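Local coordinates for ATP-dependent DNA helicase uvsW (Enterobacteria phage T4, PDB 1RIF), which couples ATP hydrolysis to 3'-5' unwinding of duplex DNA, drives branch migration of Holliday junctions and acts in recombination-dependent repair and reorganization of stalled replication forks, at residues D97-K102 / Y152-E157; D120-G125 / S142-L147. The protein carries 1 engineered substitution. All coordinates share one frame; numbering follows the deposited sequence.

Interaction 1. Residues D97-K102 / Y152-E157; sequences DEWLSK and YLENYE
W99 and E154 hold the closest pair of CA atoms between 97-102 and 152-157, and these are still 10.6 Å apart. The backbones therefore do not touch. Residues 97-102 lie at the C-terminal part of helix 93-101. Residues 152-155 are the end of helix 141-155, and Y156 is the first residue to leave helical geometry. The gap is bridged by three long side chains, with one carboxylate oxygen at the centre.

E154 OE1 accepts two bonds. The first comes from the indole: W99 NE1 lies 2.8 Å from E154 OE1, with an N-H...O angle of 161°. The oxygen sits at the ring edge, almost in the indole plane, but the indole N-H meets the carboxylate from above its plane. The two flat groups stand nearly at right angles, 83° apart. With CG of W99 opposite the backbone N (chi1 175°), the indole reaches across toward the other helix.

The second bond is part of a salt bridge. K102 NZ lies 3.2 Å from E154 OE1, on its syn side and not far from the carboxylate plane. The lysine comes from the opposite direction to E154. Its chain is bent twice on the way, while the glutamate runs straight out beyond CG. K102 CE also passes 3.6 Å from E154 OE2.

E154 OE2 has its own partner one turn back in the same helix, a salt bridge with R150. Both carboxylate oxygens are thus held, and the cationic partners probably favour the charged form of E154. This surface contact ties helix 93-101 to the C-terminal end of the helix that follows the P-loop in the N-terminal RecA-like ATP-binding domain, in a chain that lacks the C-terminal part of this superfamily 2 helicase.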
loop_
_atom_site.group_PDB
_atom_site.type_symbol
_atom_site.label_atom_id
_atom_site.label_comp_id
_atom_site.label_asym_id
_atom_site.label_seq_id
_atom_site.Cartn_x
_atom_site.Cartn_y
_atom_site.Cartn_z
ATOM N N ASP A 97 16.280 -0.525 16.393
ATOM C CA ASP A 97 16.987 -1.710 16.845
ATOM C C ASP A 97 16.658 -2.009 18.297
ATOM O O ASP A 97 16.532 -3.176 18.674
ATOM C CB ASP A 97 18.491 -1.555 16.635
ATOM C CG ASP A 97 18.869 -1.514 15.163
ATOM O OD1 ASP A 97 18.255 -2.251 14.351
ATOM O OD2 ASP A 97 19.794 -0.750 14.819
ATOM N N GLU A 98 16.506 -0.959 19.105
ATOM C CA GLU A 98 16.138 -1.119 20.513
ATOM C C GLU A 98 14.770 -1.805 20.579
ATOM O O GLU A 98 14.567 -2.749 21.345
ATOM C CB GLU A 98 16.051 0.245 21.194
ATOM C CG GLU A 98 17.112 0.491 22.251
ATOM C CD GLU A 98 17.457 1.980 22.384
ATOM O OE1 GLU A 98 16.539 2.790 22.667
ATOM O OE2 GLU A 98 18.649 2.336 22.201
ATOM N N TRP A 99 13.834 -1.318 19.767
ATOM C CA TRP A 99 12.494 -1.885 19.713
ATOM C C TRP A 99 12.550 -3.362 19.315
ATOM O O TRP A 99 11.874 -4.199 19.912
ATOM C CB TRP A 99 11.643 -1.114 18.708
ATOM C CG TRP A 99 10.278 -1.697 18.483
ATOM C CD1 TRP A 99 9.209 -1.639 19.327
ATOM C CD2 TRP A 99 9.844 -2.433 17.333
ATOM N NE1 TRP A 99 8.128 -2.294 18.774
ATOM C CE2 TRP A 99 8.492 -2.791 17.550
ATOM C CE3 TRP A 99 10.467 -2.828 16.136
ATOM C CZ2 TRP A 99 7.751 -3.525 16.614
ATOM C CZ3 TRP A 99 9.727 -3.559 15.207
ATOM C CH2 TRP A 99 8.384 -3.899 15.453
ATOM N N LEU A 100 13.362 -3.676 18.309
ATOM C CA LEU A 100 13.499 -5.053 17.840
ATOM C C LEU A 100 14.067 -6.000 18.890
ATOM O O LEU A 100 13.706 -7.174 18.936
ATOM C CB LEU A 100 14.406 -5.115 16.610
ATOM C CG LEU A 100 13.853 -4.775 15.224
ATOM C CD1 LEU A 100 14.993 -4.861 14.217
ATOM C CD2 LEU A 100 12.712 -5.735 14.853
ATOM N N SER A 101 14.965 -5.496 19.728
ATOM C CA SER A 101 15.588 -6.337 20.738
ATOM C C SER A 101 14.673 -6.698 21.899
ATOM O O SER A 101 15.007 -7.574 22.684
ATOM C CB SER A 101 16.868 -5.680 21.265
ATOM O OG SER A 101 16.579 -4.458 21.918
ATOM N N LYS A 102 13.521 -6.045 22.011
ATOM C CA LYS A 102 12.592 -6.357 23.097
ATOM C C LYS A 102 11.580 -7.419 22.671
ATOM O O LYS A 102 10.825 -7.948 23.488
ATOM C CB LYS A 102 11.863 -5.089 23.564
ATOM C CG LYS A 102 10.780 -4.564 22.632
ATOM C CD LYS A 102 9.410 -5.052 23.057
ATOM C CE LYS A 102 8.305 -4.495 22.165
ATOM N NZ LYS A 102 8.151 -3.027 22.310
ATOM N N TYR A 152 2.988 -0.977 14.075
ATOM C CA TYR A 152 1.796 -0.144 13.968
ATOM C C TYR A 152 0.858 -0.368 15.155
ATOM O O TYR A 152 0.353 0.582 15.761
ATOM C CB TYR A 152 1.037 -0.452 12.676
ATOM C CG TYR A 152 -0.161 0.437 12.502
ATOM C CD1 TYR A 152 -0.040 1.705 11.928
ATOM C CD2 TYR A 152 -1.400 0.061 13.015
ATOM C CE1 TYR A 152 -1.119 2.579 11.883
ATOM C CE2 TYR A 152 -2.481 0.922 12.976
ATOM C CZ TYR A 152 -2.339 2.182 12.416
ATOM O OH TYR A 152 -3.413 3.051 12.438
ATOM N N LEU A 153 0.625 -1.636 15.469
ATOM C CA LEU A 153 -0.251 -2.029 16.568
ATOM C C LEU A 153 0.147 -1.307 17.858
ATOM O O LEU A 153 -0.697 -0.751 18.567
ATOM C CB LEU A 153 -0.173 -3.556 16.737
ATOM C CG LEU A 153 -1.197 -4.442 17.469
ATOM C CD1 LEU A 153 -0.774 -4.640 18.888
ATOM C CD2 LEU A 153 -2.596 -3.863 17.368
ATOM N N GLU A 154 1.441 -1.291 18.151
ATOM C CA GLU A 154 1.927 -0.653 19.366
ATOM C C GLU A 154 1.903 0.875 19.367
ATOM O O GLU A 154 1.798 1.495 20.426
ATOM C CB GLU A 154 3.356 -1.112 19.654
ATOM C CG GLU A 154 3.524 -2.603 19.769
ATOM C CD GLU A 154 4.902 -2.979 20.277
ATOM O OE1 GLU A 154 5.787 -2.096 20.299
ATOM O OE2 GLU A 154 5.099 -4.159 20.642
ATOM N N ASN A 155 1.991 1.481 18.192
ATOM C CA ASN A 155 2.043 2.933 18.097
ATOM C C ASN A 155 0.811 3.698 17.604
ATOM O O ASN A 155 0.774 4.925 17.704
ATOM C CB ASN A 155 3.252 3.316 17.242
ATOM C CG ASN A 155 4.563 2.959 17.910
ATOM O OD1 ASN A 155 5.009 3.652 18.826
ATOM N ND2 ASN A 155 5.175 1.864 17.477
ATOM N N TYR A 156 -0.185 2.992 17.068
ATOM C CA TYR A 156 -1.393 3.641 16.563
ATOM C C TYR A 156 -2.663 2.874 16.898
ATOM O O TYR A 156 -2.623 1.677 17.153
ATOM C CB TYR A 156 -1.307 3.833 15.049
ATOM C CG TYR A 156 -0.139 4.680 14.612
ATOM C CD1 TYR A 156 1.144 4.139 14.522
ATOM C CD2 TYR A 156 -0.310 6.025 14.289
ATOM C CE1 TYR A 156 2.219 4.909 14.123
ATOM C CE2 TYR A 156 0.766 6.804 13.889
ATOM C CZ TYR A 156 2.025 6.238 13.808
ATOM O OH TYR A 156 3.097 7.000 13.413
ATOM N N GLU A 157 -3.793 3.574 16.870
ATOM C CA GLU A 157 -5.072 2.968 17.198
ATOM C C GLU A 157 -5.892 2.341 16.077
ATOM O O GLU A 157 -6.834 1.596 16.349
ATOM C CB GLU A 157 -5.958 3.982 17.900
ATOM C CG GLU A 157 -5.583 4.275 19.323
ATOM C CD GLU A 157 -6.705 4.988 20.024
ATOM O OE1 GLU A 157 -7.223 5.971 19.444
ATOM O OE2 GLU A 157 -7.075 4.570 21.141
#

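Interaction 2. Residues D120-G125 / S142-L147; sequences DAVFEG and SLIQAL
A121 and V122 pack against I144 and L147 where two helices of the RecA-like ATP-binding domain meet. Helix 141-155 is the one that follows the P-loop (Walker A motif), and S142 belongs to the predicted ATP-binding stretch 135-142. That stretch carries an engineered substitution. Helix 116-128 comes just before strand 130-133 of the parallel sheet, and that strand leads into the P-loop. The two helices run in broadly the same direction. The axes of their segments approach to 9.6 Å and cross at -38°.

The contact is buried and apolar. V122 and I144 have the nearest CA atoms, 6.0 Å apart, and V122 is the residue most covered by the other segment. One methyl of V122 does nearly all of its touching. V122 CG2 lies 3.8 Å from I144 CG2, and the two side chains pass alongside one another, pointing opposite ways. The same methyl rests 3.7 Å from I144 O, on the backbone of the other helix. It also reaches L147 CB at 3.9 Å, one turn further along.

Other residues close in around the pair. F96 of helix 93-101 packs on V122. L135 of the P-loop touches both A121 and I144, and Q118, one turn earlier in helix 116-128 than V122, reaches I144 as well.

The two branches of I144 divide the work. CG2 meets the valine, while CG1 carries the chain onward. That arm is extended (chi2 -176°), and its terminal methyl ends on the alanine, with I144 CD1 3.9 Å from A121 CB.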
loop_
_atom_site.group_PDB
_atom_site.type_symbol
_atom_site.label_atom_id
_atom_site.label_comp_id
_atom_site.label_asym_id
_atom_site.label_seq_id
_atom_site.Cartn_x
_atom_site.Cartn_y
_atom_site.Cartn_z
ATOM N N ASP A 120 16.206 -4.332 7.648
ATOM C CA ASP A 120 16.370 -3.182 6.769
ATOM C C ASP A 120 15.053 -2.839 6.062
ATOM O O ASP A 120 14.636 -1.680 6.036
ATOM C CB ASP A 120 17.456 -3.460 5.717
ATOM C CG ASP A 120 18.871 -3.381 6.287
ATOM O OD1 ASP A 120 19.031 -2.946 7.452
ATOM O OD2 ASP A 120 19.826 -3.746 5.562
ATOM N N ALA A 121 14.406 -3.852 5.489
ATOM C CA ALA A 121 13.141 -3.657 4.778
ATOM C C ALA A 121 12.076 -3.031 5.685
ATOM O O ALA A 121 11.392 -2.074 5.290
ATOM C CB ALA A 121 12.644 -4.990 4.227
ATOM N N VAL A 122 11.937 -3.575 6.896
ATOM C CA VAL A 122 10.964 -3.067 7.860
ATOM C C VAL A 122 11.279 -1.620 8.231
ATOM O O VAL A 122 10.386 -0.773 8.270
ATOM C CB VAL A 122 10.946 -3.927 9.152
ATOM C CG1 VAL A 122 10.133 -3.229 10.232
ATOM C CG2 VAL A 122 10.353 -5.297 8.859
ATOM N N PHE A 123 12.551 -1.338 8.500
ATOM C CA PHE A 123 12.966 0.012 8.859
ATOM C C PHE A 123 12.686 0.995 7.715
ATOM O O PHE A 123 12.160 2.086 7.941
ATOM C CB PHE A 123 14.453 0.039 9.210
ATOM C CG PHE A 123 14.948 1.402 9.611
ATOM C CD1 PHE A 123 14.569 1.961 10.831
ATOM C CD2 PHE A 123 15.762 2.140 8.756
ATOM C CE1 PHE A 123 14.985 3.229 11.190
ATOM C CE2 PHE A 123 16.188 3.415 9.105
ATOM C CZ PHE A 123 15.799 3.962 10.324
ATOM N N GLU A 124 13.046 0.602 6.494
ATOM C CA GLU A 124 12.827 1.425 5.301
ATOM C C GLU A 124 11.349 1.768 5.129
ATOM O O GLU A 124 10.994 2.908 4.803
ATOM C CB GLU A 124 13.287 0.677 4.044
ATOM C CG GLU A 124 14.547 1.210 3.401
ATOM C CD GLU A 124 14.350 2.554 2.720
ATOM O OE1 GLU A 124 13.527 2.650 1.783
ATOM O OE2 GLU A 124 15.032 3.517 3.126
ATOM N N GLY A 125 10.502 0.761 5.336
ATOM C CA GLY A 125 9.068 0.935 5.181
ATOM C C GLY A 125 8.448 1.844 6.211
ATOM O O GLY A 125 7.691 2.759 5.869
ATOM N N SER A 142 6.620 -13.037 5.546
ATOM C CA SER A 142 5.596 -13.050 6.591
ATOM C C SER A 142 6.105 -12.384 7.856
ATOM O O SER A 142 5.335 -11.740 8.564
ATOM C CB SER A 142 5.145 -14.478 6.906
ATOM O OG SER A 142 6.205 -15.263 7.423
ATOM N N LEU A 143 7.402 -12.535 8.132
ATOM C CA LEU A 143 8.005 -11.928 9.318
ATOM C C LEU A 143 8.132 -10.424 9.114
ATOM O O LEU A 143 7.978 -9.650 10.060
ATOM C CB LEU A 143 9.386 -12.531 9.606
ATOM C CG LEU A 143 10.107 -12.021 10.872
ATOM C CD1 LEU A 143 9.229 -12.230 12.110
ATOM C CD2 LEU A 143 11.425 -12.754 11.037
ATOM N N ILE A 144 8.416 -10.011 7.878
ATOM C CA ILE A 144 8.534 -8.588 7.564
ATOM C C ILE A 144 7.168 -7.957 7.778
ATOM O O ILE A 144 7.049 -6.901 8.386
ATOM C CB ILE A 144 8.977 -8.362 6.099
ATOM C CG1 ILE A 144 10.431 -8.817 5.926
ATOM C CG2 ILE A 144 8.802 -6.892 5.728
ATOM C CD1 ILE A 144 11.023 -8.555 4.544
ATOM N N GLN A 145 6.136 -8.626 7.278
ATOM C CA GLN A 145 4.768 -8.151 7.426
ATOM C C GLN A 145 4.327 -8.157 8.897
ATOM O O GLN A 145 3.656 -7.232 9.358
ATOM C CB GLN A 145 3.837 -9.011 6.564
ATOM C CG GLN A 145 3.939 -8.680 5.081
ATOM C CD GLN A 145 3.196 -9.663 4.198
ATOM O OE1 GLN A 145 3.656 -10.782 3.984
ATOM N NE2 GLN A 145 2.039 -9.257 3.690
ATOM N N ALA A 146 4.714 -9.195 9.635
ATOM C CA ALA A 146 4.375 -9.302 11.061
ATOM C C ALA A 146 5.027 -8.173 11.857
ATOM O O ALA A 146 4.400 -7.584 12.732
ATOM C CB ALA A 146 4.831 -10.650 11.618
ATOM N N LEU A 147 6.285 -7.870 11.554
ATOM C CA LEU A 147 6.991 -6.805 12.264
ATOM C C LEU A 147 6.375 -5.438 11.974
ATOM O O LEU A 147 6.229 -4.608 12.870
ATOM C CB LEU A 147 8.478 -6.823 11.897
ATOM C CG LEU A 147 9.195 -8.031 12.501
ATOM C CD1 LEU A 147 10.650 -8.079 12.069
ATOM C CD2 LEU A 147 9.094 -7.929 14.013
#

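Interactions 1 and 2 both use helix 141-155, and their centres are 12 Å apart. Interaction 2 lies nearer its start, next to the P-loop, and interaction 1 lies at its end. Both segments of interaction 2 fall between those of interaction 1 in the sequence. The two contacts also touch directly: W99 CH2 packs 3.4 Å from L147 O, and L100 CD2 lies 4.2 Å from L147 CD1. They differ in character, since interaction 1 is polar and at the surface while interaction 2 is apolar and buried. Interaction 1 is away from the predicted ATP site. In interaction 2, the side chain of I144 is about 14 Å from a bound gold ion.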